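Protein LRIM1 (Anopheles gambiae, PDB 3O53) forms a heterodimer with APL1C that regulates complement-like immunity in the mosquito, the present chain being its leucine-rich repeat domain. Local coordinates at residues N10-E15 against R30-N35; V159-L164 against G207-S212; L233-S236 against H241-L244; D243-G248 against N279-T284. All blocks are in the same frame, centred on the assembly; numbering follows the deposited sequence.

The four contacts follow the leucine-rich repeat solenoid in chain order. Interaction 1 lies at the N-terminal end, where strand 11-15 pairs with strands 4-8 and 38-40; its centre is about 45 Å from that of interaction 2 and about 55 Å from that of interaction 4, across the centre of the chain. Interaction 2 joins two turns that are not adjacent, with strand 183-185 between them, and its residue Gln-211 touches Arg-234 and Leu-233 of interaction 3, whose centre is about 15 Å away. Interactions 3 and 4 share Asp-243 and Leu-244 at the end of strand 241-243, before helices 251-259 and 262-276. One contact thus belongs to the N-terminal end, while three gather toward the C-terminal end of the elongated solenoid.

Interaction 1: residues N10-E15 against R30-N35; sequences NRYKIE and RQSAWN
Tyr-12 reaches from strand 11-15 to the loop that follows helix 22-30, and its phenol carries most of the contact with Ser-32 and Asn-35. From CB, with CG beside the backbone N and anti to the carbonyl carbon (chi1 -64°), the side chain heads for residues 30-35, and its first partners there appear at the ring positions next to CZ. On one flank Tyr-12 CE2 lies 3.5 Å from the backbone O of Asn-35, which sits at the ring edge, in the ring plane. On the other, Tyr-12 CE1 approaches Ser-32 OG at 3.9 Å, an oblique approach. At the tip, Tyr-12 OH accepts a hydrogen bond from Asn-35 ND2 at 3.0 Å; the N-H...O angle of 146° shows a bent bond, and the hydroxyl is tilted from the amide plane of Asn-35. Ser-32 OG is 3.3 Å from the same Tyr-12 OH.

The setting is the N-terminal end of a leucine-rich repeat solenoid: strand 11-15 runs antiparallel to strand 4-8 and parallel to strand 38-40, so the tyrosine ties the first strands of the solenoid to the loop between helix 22-30 and strand 38-40. Ring and amide planes are 79° apart, so the amide of Asn-35 meets the hydroxyl without stacking on the ring. The same ND2 also donates to the backbone O of Gly-9, which gives the amide a second anchor. Nearer the start of the strand, Asn-10 CB packs 3.2 Å from Asn-35 O and 3.4 Å from Asn-35 OD1, while the amide of Asn-10 leads away from the loop.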
loop_
_atom_site.group_PDB
_atom_site.type_symbol
_atom_site.label_atom_id
_atom_site.label_comp_id
_atom_site.label_asym_id
_atom_site.label_seq_id
_atom_site.Cartn_x
_atom_site.Cartn_y
_atom_site.Cartn_z
ATOM N N ASN A 10 24.099 -1.326 22.093
ATOM C CA ASN A 10 23.449 -0.026 21.978
ATOM C C ASN A 10 21.947 -0.137 21.731
ATOM O O ASN A 10 21.319 0.794 21.214
ATOM C CB ASN A 10 24.105 0.808 20.873
ATOM C CG ASN A 10 23.973 0.172 19.494
ATOM O OD1 ASN A 10 23.235 -0.796 19.304
ATOM N ND2 ASN A 10 24.691 0.722 18.524
ATOM N N ARG A 11 21.365 -1.268 22.108
ATOM C CA ARG A 11 19.930 -1.445 21.947
ATOM C C ARG A 11 19.296 -1.784 23.287
ATOM O O ARG A 11 19.716 -2.710 23.973
ATOM C CB ARG A 11 19.614 -2.505 20.885
ATOM C CG ARG A 11 19.742 -3.940 21.339
ATOM C CD ARG A 11 19.380 -4.898 20.214
ATOM N NE ARG A 11 20.192 -4.678 19.021
ATOM C CZ ARG A 11 20.103 -5.404 17.911
ATOM N NH1 ARG A 11 19.234 -6.404 17.834
ATOM N NH2 ARG A 11 20.884 -5.131 16.873
ATOM N N TYR A 12 18.292 -0.994 23.653
ATOM C CA TYR A 12 17.632 -1.104 24.945
ATOM C C TYR A 12 16.171 -1.496 24.787
ATOM O O TYR A 12 15.531 -1.165 23.787
ATOM C CB TYR A 12 17.691 0.233 25.669
ATOM C CG TYR A 12 19.078 0.710 26.021
ATOM C CD1 TYR A 12 19.519 0.695 27.338
ATOM C CD2 TYR A 12 19.936 1.200 25.046
ATOM C CE1 TYR A 12 20.777 1.143 27.676
ATOM C CE2 TYR A 12 21.201 1.646 25.373
ATOM C CZ TYR A 12 21.614 1.618 26.693
ATOM O OH TYR A 12 22.868 2.063 27.034
ATOM N N LYS A 13 15.642 -2.175 25.797
ATOM C CA LYS A 13 14.255 -2.613 25.792
ATOM C C LYS A 13 13.675 -2.358 27.172
ATOM O O LYS A 13 14.344 -2.576 28.180
ATOM C CB LYS A 13 14.176 -4.097 25.422
ATOM C CG LYS A 13 12.788 -4.717 25.500
ATOM C CD LYS A 13 12.721 -5.980 24.640
ATOM C CE LYS A 13 11.748 -7.010 25.190
ATOM N NZ LYS A 13 10.356 -6.509 25.315
ATOM N N ILE A 14 12.442 -1.869 27.221
ATOM C CA ILE A 14 11.810 -1.551 28.490
ATOM C C ILE A 14 10.481 -2.288 28.604
ATOM O O ILE A 14 9.669 -2.261 27.684
ATOM C CB ILE A 14 11.596 -0.032 28.646
ATOM C CG1 ILE A 14 12.877 0.716 28.259
ATOM C CG2 ILE A 14 11.185 0.297 30.067
ATOM C CD1 ILE A 14 12.844 2.200 28.536
ATOM N N GLU A 15 10.274 -2.958 29.734
ATOM C CA GLU A 15 9.058 -3.728 29.959
ATOM C C GLU A 15 8.413 -3.346 31.285
ATOM O O GLU A 15 9.058 -2.774 32.165
ATOM C CB GLU A 15 9.366 -5.225 29.962
ATOM C CG GLU A 15 10.118 -5.713 28.741
ATOM C CD GLU A 15 10.334 -7.212 28.755
ATOM O OE1 GLU A 15 11.367 -7.671 28.228
ATOM O OE2 GLU A 15 9.471 -7.932 29.300
ATOM N N ARG A 30 18.141 8.091 30.087
ATOM C CA ARG A 30 18.859 9.289 29.671
ATOM C C ARG A 30 20.274 9.319 30.247
ATOM O O ARG A 30 21.146 10.017 29.727
ATOM C CB ARG A 30 18.091 10.545 30.094
ATOM C CG ARG A 30 18.803 11.842 29.757
ATOM C CD ARG A 30 17.879 13.038 29.909
ATOM N NE ARG A 30 18.520 14.279 29.482
ATOM C CZ ARG A 30 17.889 15.441 29.339
ATOM N NH1 ARG A 30 16.588 15.535 29.587
ATOM N NH2 ARG A 30 18.561 16.513 28.944
ATOM N N GLN A 31 20.490 8.563 31.322
ATOM C CA GLN A 31 21.809 8.447 31.956
ATOM C C GLN A 31 22.865 7.927 30.982
ATOM O O GLN A 31 24.053 8.220 31.123
ATOM C CB GLN A 31 21.734 7.493 33.147
ATOM C CG GLN A 31 20.697 7.875 34.171
ATOM C CD GLN A 31 21.071 9.128 34.912
ATOM O OE1 GLN A 31 20.669 10.227 34.538
ATOM N NE2 GLN A 31 21.863 8.975 35.964
ATOM N N SER A 32 22.417 7.138 30.009
ATOM C CA SER A 32 23.287 6.585 28.976
ATOM C C SER A 32 22.727 6.905 27.589
ATOM O O SER A 32 22.759 6.069 26.684
ATOM C CB SER A 32 23.405 5.070 29.156
ATOM O OG SER A 32 22.127 4.455 29.135
ATOM N N ALA A 33 22.231 8.128 27.433
ATOM C CA ALA A 33 21.523 8.546 26.223
ATOM C C ALA A 33 22.372 8.435 24.957
ATOM O O ALA A 33 21.849 8.170 23.872
ATOM C CB ALA A 33 21.033 9.973 26.386
ATOM N N TRP A 34 23.677 8.651 25.094
ATOM C CA TRP A 34 24.572 8.658 23.942
ATOM C C TRP A 34 24.675 7.269 23.330
ATOM O O TRP A 34 24.965 7.122 22.148
ATOM C CB TRP A 34 25.962 9.144 24.350
ATOM C CG TRP A 34 26.592 8.285 25.387
ATOM C CD1 TRP A 34 27.398 7.210 25.177
ATOM C CD2 TRP A 34 26.452 8.414 26.807
ATOM N NE1 TRP A 34 27.779 6.664 26.378
ATOM C CE2 TRP A 34 27.209 7.385 27.395
ATOM C CE3 TRP A 34 25.761 9.304 27.636
ATOM C CZ2 TRP A 34 27.299 7.220 28.778
ATOM C CZ3 TRP A 34 25.851 9.139 29.007
ATOM C CH2 TRP A 34 26.615 8.106 29.565
ATOM N N ASN A 35 24.444 6.248 24.146
ATOM C CA ASN A 35 24.534 4.875 23.683
ATOM C C ASN A 35 23.207 4.281 23.210
ATOM O O ASN A 35 23.145 3.096 22.877
ATOM C CB ASN A 35 25.088 3.993 24.791
ATOM C CG ASN A 35 25.449 2.617 24.297
ATOM O OD1 ASN A 35 25.980 2.462 23.198
ATOM N ND2 ASN A 35 25.154 1.605 25.098
#

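Interaction 2: residues V159-L164 against G207-S212; sequences VNFAEL and GPEFQS
Two short 3-10 turns of the leucine-rich repeat solenoid meet here, one following strand 158-160 and the other following strand 205-206. Phe-161 bridges them from the first turn, and its ring reaches Glu-209 and Ser-212 through one side only, the CD2-CE2 bond. Phe-161 CE2 lies 3.6 Å from the backbone O of Glu-209, and Phe-161 CD2 is 3.7 Å from Ser-212 OG. Ser-212 CB adds an apolar touch, 3.8 Å from Phe-161 CD2. Both oxygens approach the ring obliquely. No hydrogen bond crosses between the segments, so the join is one of packing, and all three touching residues are buried.

The serine is held from a third place: its OG is hydrogen-bonded to the backbone N of Val-188, just after strand 183-185, which lies between the two turns. With OG beside its own backbone N (chi1 -66°), the hydroxyl can serve that amide while still lying against the phenylalanine ring. On the first turn, Asn-160 OD1 accepts from Ala-162 N at 3.1 Å, an Asx turn that shapes the chain around Phe-161. Val-184 of strand 183-185 touches both Phe-161 and Glu-209. A buried phenylalanine packing between turns on both sides of an intervening one is consistent with the interior of a leucine-rich repeat solenoid.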
loop_
_atom_site.group_PDB
_atom_site.type_symbol
_atom_site.label_atom_id
_atom_site.label_comp_id
_atom_site.label_asym_id
_atom_site.label_seq_id
_atom_site.Cartn_x
_atom_site.Cartn_y
_atom_site.Cartn_z
ATOM N N VAL A 159 -7.904 6.290 -7.157
ATOM C CA VAL A 159 -6.460 6.420 -7.254
ATOM C C VAL A 159 -6.092 7.305 -8.439
ATOM O O VAL A 159 -6.584 7.110 -9.546
ATOM C CB VAL A 159 -5.784 5.046 -7.447
ATOM C CG1 VAL A 159 -4.304 5.221 -7.838
ATOM C CG2 VAL A 159 -5.913 4.217 -6.169
ATOM N N ASN A 160 -5.209 8.267 -8.193
ATOM C CA ASN A 160 -4.652 9.102 -9.242
ATOM C C ASN A 160 -3.136 8.958 -9.178
ATOM O O ASN A 160 -2.502 9.447 -8.245
ATOM C CB ASN A 160 -5.073 10.564 -9.031
ATOM C CG ASN A 160 -4.511 11.510 -10.092
ATOM O OD1 ASN A 160 -3.679 11.130 -10.920
ATOM N ND2 ASN A 160 -4.967 12.758 -10.058
ATOM N N PHE A 161 -2.564 8.268 -10.156
ATOM C CA PHE A 161 -1.146 7.944 -10.131
ATOM C C PHE A 161 -0.273 9.180 -10.028
ATOM O O PHE A 161 0.796 9.131 -9.445
ATOM C CB PHE A 161 -0.746 7.142 -11.376
ATOM C CG PHE A 161 -1.188 5.700 -11.341
ATOM C CD1 PHE A 161 -0.992 4.928 -10.199
ATOM C CD2 PHE A 161 -1.787 5.117 -12.451
ATOM C CE1 PHE A 161 -1.397 3.594 -10.160
ATOM C CE2 PHE A 161 -2.192 3.785 -12.426
ATOM C CZ PHE A 161 -1.997 3.018 -11.280
ATOM N N ALA A 162 -0.727 10.285 -10.606
ATOM C CA ALA A 162 0.002 11.540 -10.527
ATOM C C ALA A 162 0.334 11.917 -9.083
ATOM O O ALA A 162 1.340 12.582 -8.820
ATOM C CB ALA A 162 -0.801 12.655 -11.195
ATOM N N GLU A 163 -0.507 11.511 -8.141
ATOM C CA GLU A 163 -0.263 11.851 -6.734
ATOM C C GLU A 163 0.962 11.127 -6.164
ATOM O O GLU A 163 1.448 11.465 -5.087
ATOM C CB GLU A 163 -1.516 11.596 -5.887
ATOM C CG GLU A 163 -2.592 12.667 -6.137
ATOM C CD GLU A 163 -3.930 12.363 -5.483
ATOM O OE1 GLU A 163 -4.005 11.444 -4.639
ATOM O OE2 GLU A 163 -4.915 13.064 -5.814
ATOM N N LEU A 164 1.468 10.151 -6.911
ATOM C CA LEU A 164 2.668 9.412 -6.533
ATOM C C LEU A 164 3.845 9.770 -7.450
ATOM O O LEU A 164 4.868 9.083 -7.456
ATOM C CB LEU A 164 2.403 7.902 -6.607
ATOM C CG LEU A 164 1.435 7.336 -5.561
ATOM C CD1 LEU A 164 1.252 5.818 -5.726
ATOM C CD2 LEU A 164 1.935 7.669 -4.157
ATOM N N GLY A 207 -8.132 1.125 -17.789
ATOM C CA GLY A 207 -7.946 2.154 -18.801
ATOM C C GLY A 207 -6.500 2.467 -19.135
ATOM O O GLY A 207 -5.599 1.754 -18.711
ATOM N N PRO A 208 -6.277 3.546 -19.904
ATOM C CA PRO A 208 -4.954 3.964 -20.401
ATOM C C PRO A 208 -3.978 4.310 -19.289
ATOM O O PRO A 208 -2.771 4.273 -19.493
ATOM C CB PRO A 208 -5.264 5.219 -21.231
ATOM C CG PRO A 208 -6.696 5.085 -21.594
ATOM C CD PRO A 208 -7.352 4.406 -20.429
ATOM N N GLU A 209 -4.511 4.652 -18.125
ATOM C CA GLU A 209 -3.695 4.912 -16.948
ATOM C C GLU A 209 -2.767 3.732 -16.645
ATOM O O GLU A 209 -1.711 3.901 -16.035
ATOM C CB GLU A 209 -4.598 5.189 -15.742
ATOM C CG GLU A 209 -5.527 4.034 -15.368
ATOM C CD GLU A 209 -6.866 4.047 -16.114
ATOM O OE1 GLU A 209 -7.054 4.882 -17.029
ATOM O OE2 GLU A 209 -7.741 3.218 -15.762
ATOM N N PHE A 210 -3.154 2.535 -17.075
ATOM C CA PHE A 210 -2.377 1.347 -16.745
ATOM C C PHE A 210 -1.104 1.208 -17.583
ATOM O O PHE A 210 -0.291 0.316 -17.347
ATOM C CB PHE A 210 -3.260 0.093 -16.793
ATOM C CG PHE A 210 -4.107 -0.065 -15.557
ATOM C CD1 PHE A 210 -3.604 -0.706 -14.429
ATOM C CD2 PHE A 210 -5.382 0.480 -15.500
ATOM C CE1 PHE A 210 -4.376 -0.832 -13.268
ATOM C CE2 PHE A 210 -6.159 0.360 -14.350
ATOM C CZ PHE A 210 -5.651 -0.293 -13.227
ATOM N N GLN A 211 -0.900 2.107 -18.534
ATOM C CA GLN A 211 0.403 2.166 -19.182
ATOM C C GLN A 211 1.428 2.584 -18.124
ATOM O O GLN A 211 2.616 2.296 -18.253
ATOM C CB GLN A 211 0.411 3.128 -20.373
ATOM C CG GLN A 211 1.574 2.878 -21.346
ATOM C CD GLN A 211 1.608 1.447 -21.894
ATOM O OE1 GLN A 211 0.581 0.776 -21.972
ATOM N NE2 GLN A 211 2.797 0.982 -22.279
ATOM N N SER A 212 0.956 3.243 -17.064
ATOM C CA SER A 212 1.812 3.566 -15.920
ATOM C C SER A 212 2.460 2.312 -15.342
ATOM O O SER A 212 3.492 2.389 -14.697
ATOM C CB SER A 212 1.009 4.253 -14.815
ATOM O OG SER A 212 0.545 5.521 -15.234
#

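Interaction 3: residues L233-S236 against H241-L244; sequences LRFS and HFDL
Aromatic packing makes up the whole contact between Phe-235 and Phe-242. The rings form a T-shaped (edge-to-face) pair in which Phe-242 supplies the edge and Phe-235 the face: the centroids are 5.6 Å apart and the planes stand at 75°. The meeting is off-centre, because Phe-242 CE1 hangs above the rim of the Phe-235 ring, 3.9 Å from its CE2 and 4.1 Å from its CZ. The torsions explain how the rings converge. Phe-242 projects with CG anti to the backbone N (chi1 -173°), whereas Phe-235 holds CG anti to the carbonyl carbon (chi1 -69°), and the two side chains cross at about a right angle.

Further apolar contacts extend the pair. Phe-257 of helix 251-259 touches both rings, and Phe-242 also reaches Val-264 of helix 262-276 and Ile-219 of the neighbouring strand 218-220.

Hydrogen bonds stay within each segment or go outside the two. Arg-234 NH1 donates to Leu-233 O at 2.9 Å, lying above the carbonyl plane although the acceptor is within the guanidinium plane. The backbone of strand 241-243 pairs with strand 218-220. Being the outermost strand of its set and followed by helices 251-259 and 262-276, it is consistent with the C-terminal cap of a leucine-rich repeat solenoid.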
loop_
_atom_site.group_PDB
_atom_site.type_symbol
_atom_site.label_atom_id
_atom_site.label_comp_id
_atom_site.label_asym_id
_atom_site.label_seq_id
_atom_site.Cartn_x
_atom_site.Cartn_y
_atom_site.Cartn_z
ATOM N N LEU A 233 -3.204 -0.609 -24.426
ATOM C CA LEU A 233 -2.258 -0.985 -23.386
ATOM C C LEU A 233 -1.243 -1.995 -23.920
ATOM O O LEU A 233 -1.596 -2.899 -24.669
ATOM C CB LEU A 233 -2.999 -1.595 -22.190
ATOM C CG LEU A 233 -3.808 -0.660 -21.290
ATOM C CD1 LEU A 233 -4.542 -1.478 -20.230
ATOM C CD2 LEU A 233 -2.895 0.389 -20.633
ATOM N N ARG A 234 0.014 -1.831 -23.525
ATOM C CA ARG A 234 1.068 -2.773 -23.868
ATOM C C ARG A 234 1.899 -3.082 -22.628
ATOM O O ARG A 234 2.285 -2.178 -21.893
ATOM C CB ARG A 234 1.983 -2.177 -24.941
ATOM C CG ARG A 234 1.285 -1.802 -26.232
ATOM C CD ARG A 234 0.911 -3.021 -27.063
ATOM N NE ARG A 234 0.347 -2.623 -28.350
ATOM C CZ ARG A 234 -0.942 -2.365 -28.560
ATOM N NH1 ARG A 234 -1.823 -2.473 -27.573
ATOM N NH2 ARG A 234 -1.357 -2.000 -29.763
ATOM N N PHE A 235 2.174 -4.356 -22.387
ATOM C CA PHE A 235 3.087 -4.727 -21.318
ATOM C C PHE A 235 4.421 -5.188 -21.891
ATOM O O PHE A 235 4.558 -5.344 -23.097
ATOM C CB PHE A 235 2.447 -5.783 -20.416
ATOM C CG PHE A 235 1.304 -5.238 -19.601
ATOM C CD1 PHE A 235 1.527 -4.721 -18.336
ATOM C CD2 PHE A 235 0.018 -5.195 -20.124
ATOM C CE1 PHE A 235 0.483 -4.192 -17.589
ATOM C CE2 PHE A 235 -1.035 -4.662 -19.381
ATOM C CZ PHE A 235 -0.798 -4.164 -18.111
ATOM N N SER A 236 5.396 -5.390 -21.014
ATOM C CA SER A 236 6.757 -5.713 -21.411
ATOM C C SER A 236 7.064 -7.183 -21.175
ATOM O O SER A 236 6.241 -7.923 -20.639
ATOM C CB SER A 236 7.748 -4.872 -20.607
ATOM O OG SER A 236 7.830 -5.339 -19.271
ATOM N N HIS A 241 3.450 -12.445 -14.057
ATOM C CA HIS A 241 2.249 -12.771 -13.289
ATOM C C HIS A 241 1.180 -11.741 -13.633
ATOM O O HIS A 241 1.381 -10.538 -13.464
ATOM C CB HIS A 241 2.565 -12.784 -11.782
ATOM C CG HIS A 241 1.374 -13.037 -10.904
ATOM N ND1 HIS A 241 1.184 -14.226 -10.227
ATOM C CD2 HIS A 241 0.319 -12.250 -10.577
ATOM C CE1 HIS A 241 0.067 -14.162 -9.523
ATOM N NE2 HIS A 241 -0.482 -12.975 -9.724
ATOM N N PHE A 242 0.060 -12.219 -14.157
ATOM C CA PHE A 242 -0.968 -11.352 -14.692
ATOM C C PHE A 242 -2.309 -11.974 -14.331
ATOM O O PHE A 242 -2.698 -12.992 -14.899
ATOM C CB PHE A 242 -0.789 -11.239 -16.212
ATOM C CG PHE A 242 -1.699 -10.239 -16.877
ATOM C CD1 PHE A 242 -1.344 -8.903 -16.962
ATOM C CD2 PHE A 242 -2.891 -10.647 -17.453
ATOM C CE1 PHE A 242 -2.175 -7.992 -17.594
ATOM C CE2 PHE A 242 -3.722 -9.747 -18.089
ATOM C CZ PHE A 242 -3.372 -8.418 -18.165
ATOM N N ASP A 243 -3.020 -11.359 -13.385
ATOM C CA ASP A 243 -4.219 -11.981 -12.818
ATOM C C ASP A 243 -5.450 -11.076 -12.938
ATOM O O ASP A 243 -5.605 -10.122 -12.172
ATOM C CB ASP A 243 -3.961 -12.313 -11.348
ATOM C CG ASP A 243 -5.029 -13.196 -10.744
ATOM O OD1 ASP A 243 -6.060 -13.420 -11.404
ATOM O OD2 ASP A 243 -4.840 -13.656 -9.592
ATOM N N LEU A 244 -6.324 -11.403 -13.888
ATOM C CA LEU A 244 -7.581 -10.683 -14.087
ATOM C C LEU A 244 -8.771 -11.594 -13.831
ATOM O O LEU A 244 -9.846 -11.390 -14.396
ATOM C CB LEU A 244 -7.681 -10.158 -15.518
ATOM C CG LEU A 244 -6.563 -9.258 -16.014
ATOM C CD1 LEU A 244 -6.909 -8.718 -17.392
ATOM C CD2 LEU A 244 -6.312 -8.121 -15.035
#

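Interaction 4: residues D243-G248 against N279-T284; sequences DLRGNG and NEEECT
Glu-281 reaches from the loop after helix 262-276 to the backbone of Arg-245 and Gly-246, and the close part of the contact is built on one oxygen. Its OE1 accepts from Gly-246 N at 3.0 Å through the syn lone pair, with an N-H...O angle of 164°, so the bond is nearly straight. The same OE1 lies 3.5 Å from Arg-245 CA and 3.7 Å from Arg-245 CB. Beyond CG the glutamate is extended (chi2 169°), which carries the carboxylate across to the turn.

The guanidinium of Arg-245 turns from this carboxylate to Asp-243. NE and NH2 take one oxygen each, side-on: Arg-245 NE bonds Asp-243 OD1 at 3.0 Å and Arg-245 NH2 bonds Asp-243 OD2 at 2.9 Å, the latter on a syn lone pair. Asp-243 OD1 also accepts from Arg-245 N, an Asx turn, and the two donors reach it from opposite faces of the carboxylate plane. This double grip fixes the arginine's rotation.

The looser part is mediated by solvent. Glu-281 OE2 accepts a hydrogen bond from a water at 2.7 Å; that water also donates to Leu-244 O and accepts from Asn-247 N. OE2 is further bonded to the backbone N of Cys-295, whose disulfide partner is Cys-283. Both carboxylate oxygens are therefore held by backbone amides, those of Gly-246 and Cys-295, the second in strand 294-296. With those amides and the water all donating to it, and the arginine paired with Asp-243, Glu-281 probably stays ionised without a direct salt bridge across the contact.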
loop_
_atom_site.group_PDB
_atom_site.type_symbol
_atom_site.label_atom_id
_atom_site.label_comp_id
_atom_site.label_asym_id
_atom_site.label_seq_id
_atom_site.Cartn_x
_atom_site.Cartn_y
_atom_site.Cartn_z
ATOM N N ASP A 243 -3.020 -11.359 -13.385
ATOM C CA ASP A 243 -4.219 -11.981 -12.818
ATOM C C ASP A 243 -5.450 -11.076 -12.938
ATOM O O ASP A 243 -5.605 -10.122 -12.172
ATOM C CB ASP A 243 -3.961 -12.313 -11.348
ATOM C CG ASP A 243 -5.029 -13.196 -10.744
ATOM O OD1 ASP A 243 -6.060 -13.420 -11.404
ATOM O OD2 ASP A 243 -4.840 -13.656 -9.592
ATOM N N LEU A 244 -6.324 -11.403 -13.888
ATOM C CA LEU A 244 -7.581 -10.683 -14.087
ATOM C C LEU A 244 -8.771 -11.594 -13.831
ATOM O O LEU A 244 -9.846 -11.390 -14.396
ATOM C CB LEU A 244 -7.681 -10.158 -15.518
ATOM C CG LEU A 244 -6.563 -9.258 -16.014
ATOM C CD1 LEU A 244 -6.909 -8.718 -17.392
ATOM C CD2 LEU A 244 -6.312 -8.121 -15.035
ATOM N N ARG A 245 -8.572 -12.627 -13.015
ATOM C CA ARG A 245 -9.655 -13.531 -12.665
ATOM C C ARG A 245 -10.745 -12.775 -11.912
ATOM O O ARG A 245 -10.474 -11.737 -11.325
ATOM C CB ARG A 245 -9.134 -14.661 -11.776
ATOM C CG ARG A 245 -8.260 -15.681 -12.482
ATOM C CD ARG A 245 -7.799 -16.711 -11.478
ATOM N NE ARG A 245 -7.057 -16.072 -10.391
ATOM C CZ ARG A 245 -6.883 -16.588 -9.180
ATOM N NH1 ARG A 245 -7.401 -17.767 -8.861
ATOM N NH2 ARG A 245 -6.185 -15.914 -8.278
ATOM N N GLY A 246 -11.971 -13.293 -11.947
ATOM C CA GLY A 246 -13.043 -12.793 -11.107
ATOM C C GLY A 246 -13.722 -11.514 -11.579
ATOM O O GLY A 246 -14.358 -10.826 -10.792
ATOM N N ASN A 247 -13.589 -11.183 -12.855
ATOM C CA ASN A 247 -14.196 -9.968 -13.376
ATOM C C ASN A 247 -15.438 -10.281 -14.239
ATOM O O ASN A 247 -16.011 -11.351 -14.110
ATOM C CB ASN A 247 -13.134 -9.161 -14.112
ATOM C CG ASN A 247 -12.170 -8.486 -13.146
ATOM O OD1 ASN A 247 -12.580 -7.640 -12.359
ATOM N ND2 ASN A 247 -10.894 -8.875 -13.184
ATOM N N GLY A 248 -15.864 -9.354 -15.091
ATOM C CA GLY A 248 -17.031 -9.585 -15.938
ATOM C C GLY A 248 -16.803 -9.093 -17.355
ATOM O O GLY A 248 -17.546 -8.257 -17.856
ATOM N N ASN A 279 -6.267 -24.448 -16.427
ATOM C CA ASN A 279 -5.842 -23.545 -17.491
ATOM C C ASN A 279 -6.847 -22.428 -17.801
ATOM O O ASN A 279 -6.559 -21.551 -18.607
ATOM C CB ASN A 279 -5.535 -24.328 -18.764
ATOM C CG ASN A 279 -4.316 -25.225 -18.620
ATOM O OD1 ASN A 279 -4.424 -26.446 -18.676
ATOM N ND2 ASN A 279 -3.153 -24.620 -18.422
ATOM N N GLU A 280 -8.023 -22.475 -17.182
ATOM C CA GLU A 280 -8.999 -21.398 -17.312
ATOM C C GLU A 280 -9.731 -21.248 -15.987
ATOM O O GLU A 280 -9.817 -22.198 -15.213
ATOM C CB GLU A 280 -9.989 -21.671 -18.456
ATOM C CG GLU A 280 -11.034 -22.755 -18.172
ATOM C CD GLU A 280 -11.885 -23.102 -19.397
ATOM O OE1 GLU A 280 -11.612 -22.575 -20.506
ATOM O OE2 GLU A 280 -12.836 -23.903 -19.242
ATOM N N GLU A 281 -10.233 -20.051 -15.711
ATOM C CA GLU A 281 -10.955 -19.817 -14.470
ATOM C C GLU A 281 -12.341 -20.413 -14.592
ATOM O O GLU A 281 -12.889 -20.508 -15.684
ATOM C CB GLU A 281 -11.051 -18.312 -14.163
ATOM C CG GLU A 281 -11.815 -17.505 -15.199
ATOM C CD GLU A 281 -12.116 -16.073 -14.740
ATOM O OE1 GLU A 281 -12.133 -15.804 -13.522
ATOM O OE2 GLU A 281 -12.340 -15.218 -15.610
ATOM N N GLU A 282 -12.912 -20.812 -13.466
ATOM C CA GLU A 282 -14.280 -21.303 -13.445
ATOM C C GLU A 282 -15.242 -20.118 -13.491
ATOM O O GLU A 282 -15.104 -19.175 -12.720
ATOM C CB GLU A 282 -14.523 -22.121 -12.177
ATOM C CG GLU A 282 -15.889 -22.771 -12.120
ATOM C CD GLU A 282 -15.963 -24.036 -12.952
ATOM O OE1 GLU A 282 -15.052 -24.262 -13.779
ATOM O OE2 GLU A 282 -16.932 -24.806 -12.776
ATOM N N CYS A 283 -16.206 -20.162 -14.404
ATOM C CA CYS A 283 -17.202 -19.102 -14.512
ATOM C C CYS A 283 -18.359 -19.384 -13.570
ATOM O O CYS A 283 -18.633 -20.536 -13.239
ATOM C CB CYS A 283 -17.737 -19.000 -15.935
ATOM S SG CYS A 283 -16.469 -18.874 -17.173
ATOM N N THR A 284 -19.037 -18.323 -13.151
ATOM C CA THR A 284 -20.169 -18.444 -12.247
ATOM C C THR A 284 -21.439 -18.797 -13.018
ATOM O O THR A 284 -22.280 -19.551 -12.531
ATOM C CB THR A 284 -20.390 -17.136 -11.475
ATOM O OG1 THR A 284 -20.632 -16.069 -12.400
ATOM C CG2 THR A 284 -19.168 -16.802 -10.622
HETATM O O HOH W 1 -12.280 -12.565 -15.276
#